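Local coordinates for LPXTG cell wall surface protein (Streptococcus gordonii, PDB 4IGB) that probably serves as a cell-wall-anchored adhesin on the streptococcal surface, this chain being its N1 and N2 domains near the N-terminus, at residues S24-R29 against D325-P330; V176-R181 against L190-K195; V311-T316 against E341-K346. All blocks are in the same frame, centred on the assembly; numbering follows the deposited sequence.

Contact 1 (S24-R29 against D325-P330); sequences STLDIR and DILAAP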
loop_
_atom_site.group_PDB
_atom_site.type_symbol
_atom_site.label_atom_id
_atom_site.label_comp_id
_atom_site.label_asym_id
_atom_site.label_seq_id
_atom_site.Cartn_x
_atom_site.Cartn_y
_atom_site.Cartn_z
ATOM N N SER B 24 1.117 -1.285 15.531
ATOM C CA SER B 24 1.326 -2.735 15.525
ATOM C C SER B 24 0.030 -3.538 15.501
ATOM O O SER B 24 0.049 -4.726 15.199
ATOM C CB SER B 24 2.152 -3.174 16.737
ATOM O OG SER B 24 1.339 -3.173 17.900
ATOM N N THR B 25 -1.094 -2.906 15.819
ATOM C CA THR B 25 -2.367 -3.624 15.819
ATOM C C THR B 25 -3.354 -3.135 14.738
ATOM O O THR B 25 -4.560 -3.411 14.798
ATOM C CB THR B 25 -3.043 -3.624 17.219
ATOM O OG1 THR B 25 -3.221 -2.276 17.676
ATOM C CG2 THR B 25 -2.187 -4.396 18.232
ATOM N N LEU B 26 -2.831 -2.420 13.750
ATOM C CA LEU B 26 -3.615 -2.045 12.574
ATOM C C LEU B 26 -4.252 -3.292 11.978
ATOM O O LEU B 26 -3.655 -4.360 11.982
ATOM C CB LEU B 26 -2.706 -1.404 11.525
ATOM C CG LEU B 26 -2.588 0.114 11.388
ATOM C CD1 LEU B 26 -2.999 0.838 12.634
ATOM C CD2 LEU B 26 -1.171 0.494 10.956
ATOM N N ASP B 27 -5.464 -3.158 11.465
ATOM C CA ASP B 27 -6.126 -4.269 10.801
ATOM C C ASP B 27 -6.059 -4.122 9.278
ATOM O O ASP B 27 -6.996 -4.478 8.566
ATOM C CB ASP B 27 -7.588 -4.340 11.251
ATOM C CG ASP B 27 -8.264 -5.632 10.848
ATOM O OD1 ASP B 27 -7.546 -6.614 10.556
ATOM O OD2 ASP B 27 -9.517 -5.671 10.835
ATOM N N ILE B 28 -4.964 -3.582 8.765
ATOM C CA ILE B 28 -4.881 -3.410 7.319
ATOM C C ILE B 28 -4.610 -4.758 6.652
ATOM O O ILE B 28 -4.253 -5.731 7.315
ATOM C CB ILE B 28 -3.842 -2.358 6.918
ATOM C CG1 ILE B 28 -2.469 -2.742 7.450
ATOM C CG2 ILE B 28 -4.275 -0.992 7.432
ATOM C CD1 ILE B 28 -1.400 -1.732 7.164
ATOM N N ARG B 29 -4.819 -4.837 5.343
ATOM C CA ARG B 29 -4.545 -6.087 4.657
ATOM C C ARG B 29 -3.097 -6.175 4.229
ATOM O O ARG B 29 -2.600 -5.299 3.525
ATOM C CB ARG B 29 -5.415 -6.237 3.424
ATOM C CG ARG B 29 -5.059 -7.489 2.663
ATOM C CD ARG B 29 -6.096 -7.809 1.628
ATOM N NE ARG B 29 -5.895 -9.165 1.136
ATOM C CZ ARG B 29 -6.794 -9.837 0.435
ATOM N NH1 ARG B 29 -7.970 -9.273 0.158
ATOM N NH2 ARG B 29 -6.516 -11.072 0.027
ATOM N N ASP B 325 -9.168 -0.299 10.445
ATOM C CA ASP B 325 -9.294 -0.645 9.032
ATOM C C ASP B 325 -8.549 0.342 8.145
ATOM O O ASP B 325 -7.968 -0.047 7.136
ATOM C CB ASP B 325 -10.760 -0.638 8.622
ATOM C CG ASP B 325 -11.585 -1.619 9.420
ATOM O OD1 ASP B 325 -11.089 -2.737 9.649
ATOM O OD2 ASP B 325 -12.717 -1.269 9.812
ATOM N N ILE B 326 -8.621 1.619 8.512
ATOM C CA ILE B 326 -7.914 2.701 7.819
ATOM C C ILE B 326 -6.989 3.398 8.816
ATOM O O ILE B 326 -7.216 3.330 10.032
ATOM C CB ILE B 326 -8.888 3.732 7.210
ATOM C CG1 ILE B 326 -9.853 4.246 8.287
ATOM C CG2 ILE B 326 -9.674 3.104 6.048
ATOM C CD1 ILE B 326 -10.802 5.335 7.816
ATOM N N LEU B 327 -5.958 4.072 8.304
ATOM C CA LEU B 327 -4.879 4.581 9.147
ATOM C C LEU B 327 -5.319 5.656 10.135
ATOM O O LEU B 327 -4.712 5.812 11.200
ATOM C CB LEU B 327 -3.737 5.128 8.292
ATOM C CG LEU B 327 -3.021 4.125 7.391
ATOM C CD1 LEU B 327 -1.993 4.850 6.553
ATOM C CD2 LEU B 327 -2.365 3.025 8.216
ATOM N N ALA B 328 -6.354 6.412 9.777
ATOM C CA ALA B 328 -6.835 7.490 10.639
ATOM C C ALA B 328 -8.209 7.949 10.205
ATOM O O ALA B 328 -8.682 7.590 9.120
ATOM C CB ALA B 328 -5.869 8.655 10.629
ATOM N N ALA B 329 -8.837 8.757 11.053
ATOM C CA ALA B 329 -10.173 9.247 10.785
ATOM C C ALA B 329 -10.201 9.953 9.439
ATOM O O ALA B 329 -9.293 10.705 9.107
ATOM C CB ALA B 329 -10.640 10.179 11.909
ATOM N N PRO B 330 -11.252 9.705 8.653
ATOM C CA PRO B 330 -11.331 10.266 7.302
ATOM C C PRO B 330 -11.651 11.747 7.329
ATOM O O PRO B 330 -12.279 12.234 8.270
ATOM C CB PRO B 330 -12.491 9.497 6.674
ATOM C CG PRO B 330 -13.364 9.120 7.836
ATOM C CD PRO B 330 -12.428 8.885 8.995
#

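Contact 2 (V176-R181 against L190-K195); sequences VTAEIR and LKLVMK. With SO4 (sulfate ion), chain J.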
loop_
_atom_site.group_PDB
_atom_site.type_symbol
_atom_site.label_atom_id
_atom_site.label_comp_id
_atom_site.label_asym_id
_atom_site.label_seq_id
_atom_site.Cartn_x
_atom_site.Cartn_y
_atom_site.Cartn_z
ATOM N N VAL B 176 13.780 1.924 -4.870
ATOM C CA VAL B 176 12.863 0.853 -5.214
ATOM C C VAL B 176 11.463 1.390 -5.469
ATOM O O VAL B 176 11.002 2.333 -4.818
ATOM C CB VAL B 176 12.781 -0.186 -4.073
ATOM C CG1 VAL B 176 12.037 -1.410 -4.527
ATOM C CG2 VAL B 176 14.197 -0.572 -3.557
ATOM N N THR B 177 10.773 0.786 -6.419
ATOM C CA THR B 177 9.401 1.164 -6.684
ATOM C C THR B 177 8.530 -0.071 -6.506
ATOM O O THR B 177 8.777 -1.106 -7.120
ATOM C CB THR B 177 9.260 1.732 -8.095
ATOM O OG1 THR B 177 10.077 2.896 -8.209
ATOM C CG2 THR B 177 7.787 2.089 -8.415
ATOM N N ALA B 178 7.536 0.034 -5.626
ATOM C CA ALA B 178 6.580 -1.031 -5.429
ATOM C C ALA B 178 5.264 -0.566 -6.009
ATOM O O ALA B 178 4.909 0.611 -5.919
ATOM C CB ALA B 178 6.422 -1.348 -3.942
ATOM N N GLU B 179 4.531 -1.497 -6.600
ATOM C CA GLU B 179 3.264 -1.166 -7.226
ATOM C C GLU B 179 2.348 -2.364 -7.152
ATOM O O GLU B 179 2.780 -3.497 -7.363
ATOM C CB GLU B 179 3.466 -0.758 -8.694
ATOM C CG GLU B 179 2.169 -0.366 -9.395
ATOM C CD GLU B 179 2.321 -0.235 -10.909
ATOM O OE1 GLU B 179 3.414 0.093 -11.387
ATOM O OE2 GLU B 179 1.339 -0.475 -11.631
ATOM N N ILE B 180 1.082 -2.106 -6.845
ATOM C CA ILE B 180 0.045 -3.129 -6.903
ATOM C C ILE B 180 -0.882 -2.813 -8.074
ATOM O O ILE B 180 -1.099 -1.652 -8.404
ATOM C CB ILE B 180 -0.755 -3.218 -5.598
ATOM C CG1 ILE B 180 -1.205 -1.822 -5.132
ATOM C CG2 ILE B 180 0.102 -3.872 -4.534
ATOM C CD1 ILE B 180 -2.135 -1.846 -3.886
ATOM N N ARG B 181 -1.438 -3.855 -8.684
ATOM C CA ARG B 181 -2.098 -3.728 -9.978
ATOM C C ARG B 181 -3.147 -4.824 -10.096
ATOM O O ARG B 181 -2.860 -5.976 -9.784
ATOM C CB ARG B 181 -1.022 -3.947 -11.052
ATOM C CG ARG B 181 -1.259 -3.307 -12.373
ATOM C CD ARG B 181 -0.131 -3.671 -13.354
ATOM N NE ARG B 181 1.111 -2.923 -13.142
ATOM C CZ ARG B 181 2.229 -3.149 -13.832
ATOM N NH1 ARG B 181 2.259 -4.101 -14.764
ATOM N NH2 ARG B 181 3.316 -2.436 -13.597
ATOM N N LEU B 190 -6.725 1.002 -5.823
ATOM C CA LEU B 190 -6.099 0.712 -4.530
ATOM C C LEU B 190 -4.996 1.697 -4.200
ATOM O O LEU B 190 -4.232 2.101 -5.074
ATOM C CB LEU B 190 -5.530 -0.704 -4.519
ATOM C CG LEU B 190 -6.516 -1.823 -4.863
ATOM C CD1 LEU B 190 -5.818 -3.169 -4.894
ATOM C CD2 LEU B 190 -7.694 -1.835 -3.872
ATOM N N LYS B 191 -4.907 2.073 -2.928
ATOM C CA LYS B 191 -3.865 2.990 -2.477
ATOM C C LYS B 191 -2.820 2.232 -1.672
ATOM O O LYS B 191 -3.070 1.785 -0.546
ATOM C CB LYS B 191 -4.469 4.149 -1.670
ATOM C CG LYS B 191 -5.493 4.967 -2.468
ATOM C CD LYS B 191 -4.904 5.560 -3.746
ATOM C CE LYS B 191 -6.028 6.088 -4.634
ATOM N NZ LYS B 191 -5.553 6.471 -5.997
ATOM N N LEU B 192 -1.641 2.089 -2.257
ATOM C CA LEU B 192 -0.615 1.266 -1.652
ATOM C C LEU B 192 -0.254 1.790 -0.278
ATOM O O LEU B 192 -0.010 2.969 -0.112
ATOM C CB LEU B 192 0.643 1.260 -2.514
ATOM C CG LEU B 192 1.795 0.504 -1.873
ATOM C CD1 LEU B 192 1.443 -0.979 -1.707
ATOM C CD2 LEU B 192 3.077 0.683 -2.704
ATOM N N VAL B 193 -0.188 0.898 0.698
ATOM C CA VAL B 193 0.306 1.262 2.017
ATOM C C VAL B 193 1.604 0.536 2.338
ATOM O O VAL B 193 1.770 -0.652 2.032
ATOM C CB VAL B 193 -0.741 0.985 3.115
ATOM C CG1 VAL B 193 -0.127 1.125 4.512
ATOM C CG2 VAL B 193 -1.930 1.908 2.936
ATOM N N MET B 194 2.539 1.269 2.926
ATOM C CA MET B 194 3.762 0.671 3.432
ATOM C C MET B 194 3.907 0.981 4.917
ATOM O O MET B 194 3.465 2.031 5.388
ATOM C CB MET B 194 4.972 1.165 2.659
ATOM C CG MET B 194 5.068 0.578 1.236
ATOM S SD MET B 194 6.681 0.836 0.456
ATOM C CE MET B 194 7.676 -0.365 1.341
ATOM N N LYS B 195 4.519 0.065 5.652
ATOM C CA LYS B 195 4.693 0.261 7.087
ATOM C C LYS B 195 6.101 -0.142 7.527
ATOM O O LYS B 195 6.308 -1.240 8.028
ATOM C CB LYS B 195 3.634 -0.526 7.856
ATOM C CG LYS B 195 3.723 -0.362 9.380
ATOM C CD LYS B 195 2.633 -1.153 10.086
ATOM C CE LYS B 195 2.776 -2.639 9.867
ATOM N NZ LYS B 195 4.054 -3.134 10.399
HETATM S S SO4 J . 2.394 -6.914 10.100
HETATM O O1 SO4 J . 2.706 -6.205 11.338
HETATM O O2 SO4 J . 3.331 -6.512 9.065
HETATM O O3 SO4 J . 1.027 -6.585 9.699
HETATM O O4 SO4 J . 2.535 -8.356 10.304
#

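Contact 3 (V311-T316 against E341-K346); sequences VTYKAT and ERLDYK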
loop_
_atom_site.group_PDB
_atom_site.type_symbol
_atom_site.label_atom_id
_atom_site.label_comp_id
_atom_site.label_asym_id
_atom_site.label_seq_id
_atom_site.Cartn_x
_atom_site.Cartn_y
_atom_site.Cartn_z
ATOM N N VAL B 311 -37.396 2.310 -10.868
ATOM C CA VAL B 311 -36.351 1.394 -10.447
ATOM C C VAL B 311 -35.657 2.041 -9.253
ATOM O O VAL B 311 -35.281 3.216 -9.289
ATOM C CB VAL B 311 -35.364 1.003 -11.583
ATOM C CG1 VAL B 311 -36.038 1.086 -12.955
ATOM C CG2 VAL B 311 -34.127 1.860 -11.547
ATOM N N THR B 312 -35.536 1.271 -8.179
ATOM C CA THR B 312 -35.086 1.800 -6.908
ATOM C C THR B 312 -33.834 1.075 -6.472
ATOM O O THR B 312 -33.811 -0.154 -6.432
ATOM C CB THR B 312 -36.176 1.604 -5.834
ATOM O OG1 THR B 312 -37.398 2.175 -6.305
ATOM C CG2 THR B 312 -35.781 2.270 -4.526
ATOM N N TYR B 313 -32.803 1.839 -6.134
ATOM C CA TYR B 313 -31.534 1.276 -5.714
ATOM C C TYR B 313 -31.322 1.464 -4.217
ATOM O O TYR B 313 -31.451 2.565 -3.701
ATOM C CB TYR B 313 -30.386 1.926 -6.490
ATOM C CG TYR B 313 -30.411 1.645 -7.989
ATOM C CD1 TYR B 313 -30.080 0.388 -8.486
ATOM C CD2 TYR B 313 -30.753 2.634 -8.899
ATOM C CE1 TYR B 313 -30.096 0.119 -9.850
ATOM C CE2 TYR B 313 -30.773 2.375 -10.279
ATOM C CZ TYR B 313 -30.441 1.118 -10.740
ATOM O OH TYR B 313 -30.452 0.848 -12.089
ATOM N N LYS B 314 -31.005 0.378 -3.523
ATOM C CA LYS B 314 -30.674 0.454 -2.112
ATOM C C LYS B 314 -29.214 0.104 -1.949
ATOM O O LYS B 314 -28.780 -0.989 -2.319
ATOM C CB LYS B 314 -31.529 -0.512 -1.294
ATOM C CG LYS B 314 -31.361 -0.371 0.220
ATOM C CD LYS B 314 -32.250 -1.384 0.961
ATOM C CE LYS B 314 -32.064 -1.319 2.476
ATOM N NZ LYS B 314 -32.767 -2.441 3.176
ATOM N N ALA B 315 -28.454 1.037 -1.398
ATOM C CA ALA B 315 -27.037 0.804 -1.177
ATOM C C ALA B 315 -26.691 0.901 0.295
ATOM O O ALA B 315 -27.013 1.886 0.966
ATOM C CB ALA B 315 -26.201 1.785 -1.982
ATOM N N THR B 316 -26.015 -0.124 0.788
ATOM C CA THR B 316 -25.608 -0.167 2.183
ATOM C C THR B 316 -24.099 -0.051 2.296
ATOM O O THR B 316 -23.362 -0.884 1.770
ATOM C CB THR B 316 -26.053 -1.472 2.802
ATOM O OG1 THR B 316 -27.473 -1.585 2.651
ATOM C CG2 THR B 316 -25.657 -1.537 4.277
ATOM N N GLU B 341 -28.335 5.932 -18.767
ATOM C CA GLU B 341 -28.994 7.056 -19.446
ATOM C C GLU B 341 -30.488 6.850 -19.677
ATOM O O GLU B 341 -31.224 7.812 -19.916
ATOM C CB GLU B 341 -28.291 7.369 -20.776
ATOM C CG GLU B 341 -26.995 8.141 -20.562
ATOM C CD GLU B 341 -26.094 8.171 -21.783
ATOM O OE1 GLU B 341 -26.426 7.506 -22.792
ATOM O OE2 GLU B 341 -25.048 8.860 -21.722
ATOM N N ARG B 342 -30.930 5.599 -19.606
ATOM C CA ARG B 342 -32.344 5.278 -19.770
ATOM C C ARG B 342 -33.147 5.536 -18.493
ATOM O O ARG B 342 -34.353 5.262 -18.443
ATOM C CB ARG B 342 -32.507 3.827 -20.227
ATOM C CG ARG B 342 -31.959 3.594 -21.625
ATOM C CD ARG B 342 -31.846 2.124 -21.927
ATOM N NE ARG B 342 -30.763 1.484 -21.189
ATOM C CZ ARG B 342 -30.429 0.213 -21.352
ATOM N NH1 ARG B 342 -31.108 -0.530 -22.212
ATOM N NH2 ARG B 342 -29.426 -0.313 -20.665
ATOM N N LEU B 343 -32.472 6.059 -17.468
ATOM C CA LEU B 343 -33.111 6.357 -16.193
ATOM C C LEU B 343 -33.069 7.841 -15.879
ATOM O O LEU B 343 -32.068 8.509 -16.142
ATOM C CB LEU B 343 -32.412 5.611 -15.055
ATOM C CG LEU B 343 -32.480 4.086 -14.967
ATOM C CD1 LEU B 343 -31.640 3.617 -13.762
ATOM C CD2 LEU B 343 -33.923 3.572 -14.865
ATOM N N ASP B 344 -34.155 8.354 -15.311
ATOM C CA ASP B 344 -34.136 9.671 -14.693
ATOM C C ASP B 344 -34.016 9.531 -13.166
ATOM O O ASP B 344 -34.813 8.832 -12.534
ATOM C CB ASP B 344 -35.418 10.442 -15.011
ATOM C CG ASP B 344 -35.570 10.757 -16.492
ATOM O OD1 ASP B 344 -34.539 10.834 -17.202
ATOM O OD2 ASP B 344 -36.730 10.922 -16.938
ATOM N N TYR B 345 -33.038 10.211 -12.582
ATOM C CA TYR B 345 -32.911 10.284 -11.133
ATOM C C TYR B 345 -34.048 11.109 -10.543
ATOM O O TYR B 345 -34.280 12.237 -10.967
ATOM C CB TYR B 345 -31.570 10.908 -10.743
ATOM C CG TYR B 345 -31.495 11.339 -9.288
ATOM C CD1 TYR B 345 -31.379 10.400 -8.268
ATOM C CD2 TYR B 345 -31.553 12.684 -8.938
ATOM C CE1 TYR B 345 -31.320 10.790 -6.932
ATOM C CE2 TYR B 345 -31.493 13.085 -7.612
ATOM C CZ TYR B 345 -31.374 12.133 -6.612
ATOM O OH TYR B 345 -31.316 12.529 -5.295
ATOM N N LYS B 346 -34.744 10.558 -9.554
ATOM C CA LYS B 346 -35.851 11.276 -8.913
ATOM C C LYS B 346 -35.477 11.916 -7.573
ATOM O O LYS B 346 -35.580 13.133 -7.413
ATOM C CB LYS B 346 -37.073 10.365 -8.762
ATOM C CG LYS B 346 -37.714 10.032 -10.096
ATOM C CD LYS B 346 -38.675 8.860 -9.983
ATOM C CE LYS B 346 -39.849 9.129 -9.043
ATOM N NZ LYS B 346 -40.834 8.017 -9.158
#

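Contact 1 (S24-R29 against D325-P330)
Asp325, which has more surface buried here than any other residue of the contact, sets its carboxylate beside that of Asp27, the two side chains running the same way with their planes 45° apart. Although CB of Asp325 points away from 24-29, chi1 of -59° brings CG beside its own backbone N and returns the carboxylate to the contact. Asp27 OD2 then lies 3.5 Å from Asp325 OD1, a pairing of like charges that is probably eased by the other partners of both acids. Asp27 forms salt bridges through OD2 to Lys324 and through OD1 to Lys289, while Asp325 OD2 accepts a hydrogen bond from Val321 N. Nearby the chemistry turns apolar: Leu327 sends CD2 obliquely across Leu26, the two CD2 methyls 3.9 Å apart. Ile28 rests its CG2 methyl by a backbone carbonyl, 3.8 Å from Asp325 O. No hydrogen bond links 24-29 to 325-330 themselves; just before the second segment, the backbone of Lys324 bonds to that of Asp27. The case illustrates an interdomain junction that sets an aspartate bound by two lysines beside a second, backbone-bonded one, with a few aliphatic methyls nearby, here where loops of the N1 and N2 domains meet.

Contact 2 (V176-R181 against L190-K195)
Ile180 and Leu190 meet at about a right angle within the layered beta fold of the N1 domain, where strand 170-182 of one sheet packs by its side chains against the segment leading into strand 193-194 of another. No hydrogen bond crosses between the two segments, whose nearest CA atoms, those of Ile180 and Leu192, are 6.9 Å apart. The tight part is made by aliphatic side chains, with one methyl also against a backbone carbonyl. Ile180 CG1 sits between the backbone N and the carbonyl carbon (chi1 48°) and puts CD1 3.6 Å from Leu190 CB. The other branch, CG2, approaches Leu192 CD1 at 4.3 Å. Leu192 CD2 packs against Ala178, 3.7 Å from its O and 4.1 Å from its CB. Ala178 and Ile180 also touch Leu109 and Val105 of the neighbouring strand in the same sheet, and Leu285 and Ile287 of strand 280-287 in another.

On the reverse face of strand 170-182, the partly exposed Glu179 and Arg181, their CB atoms pointing away from 190-195, form a salt bridge, and Arg181 also makes a cation-pi interaction with Tyr108. Lys195 NZ, away from the packed part, hydrogen-bonds weakly to a sulfate, probably from the crystallisation liquor, which also bonds to Tyr286 OH. Arg181 NE donates within its guanidinium plane to Glu179 OE2 at 2.9 Å, reaching that oxygen from above the carboxylate, 55° out of its plane.

Contact 3 (V311-T316 against E341-K346)
The backbones of 311-316 and 341-346 stay well apart, with 8.3 Å between the nearest CA atoms, those of Val311 and Leu343, and no hydrogen bond passes from one to the other. Side chains alone bridge the distance, and Leu343 is the hub. Its CB points toward strand 310-317, and chi1 at -67° with chi2 at 178° sets where its two methyls fall. Within 311-316, CD2 meets Val311, whereas CD1 lies between Val311 CG2 and the edge of Tyr313. Leu343 CD2 is 3.7 Å from Val311 CG2 and nearly as close to CG1, so that both branches of the valine touch one methyl as the side chains meet at a slant. Leu343 CD1 lies in the plane of the tyrosine ring, at the edge near the hydroxyl, 3.4 Å from Tyr313 OH and 3.8 Å from Tyr313 CE2. The two side chains approach from opposite directions, and the leucine meets the phenol edge and not a face. All three residues are buried, which makes this an example of a small hydrophobic contact formed across an intervening strand.

That strand is 389-397, which pairs antiparallel with both 310-317 and 343-352; its Thr395 and Thr397 touch Leu343, and Thr395 OG1 hydrogen-bonds to Val311 O. Tyr313 is further enclosed by Ile409 and Asn411 of strand 409-417 and by Val298 of strand 295-304, the other antiparallel neighbour of 310-317, within the largely beta N2 domain.

Overall arrangement
Three solutions to joining separate segments appear in one chain, none with a hydrogen bond between its own two segments. Contacts 2 and 3 are buried within separate domains, N1 and N2, with centres 35 Å apart, and both rely on branched aliphatic groups; only contact 3 adds an aromatic edge. Contact 1 is partly buried, links N1 to N2 and alone brings acids together across its segments. It shares a boundary with contact 2, since Ile28 CD1 packs 4.1 Å from Val193 CG1, so the two touch through residues beside contact 2's packed part. Contact 3 stands apart, its nearest atoms about 13 Å from contact 1, yet strand 310-317 precedes the 325-330 loop in the same domain.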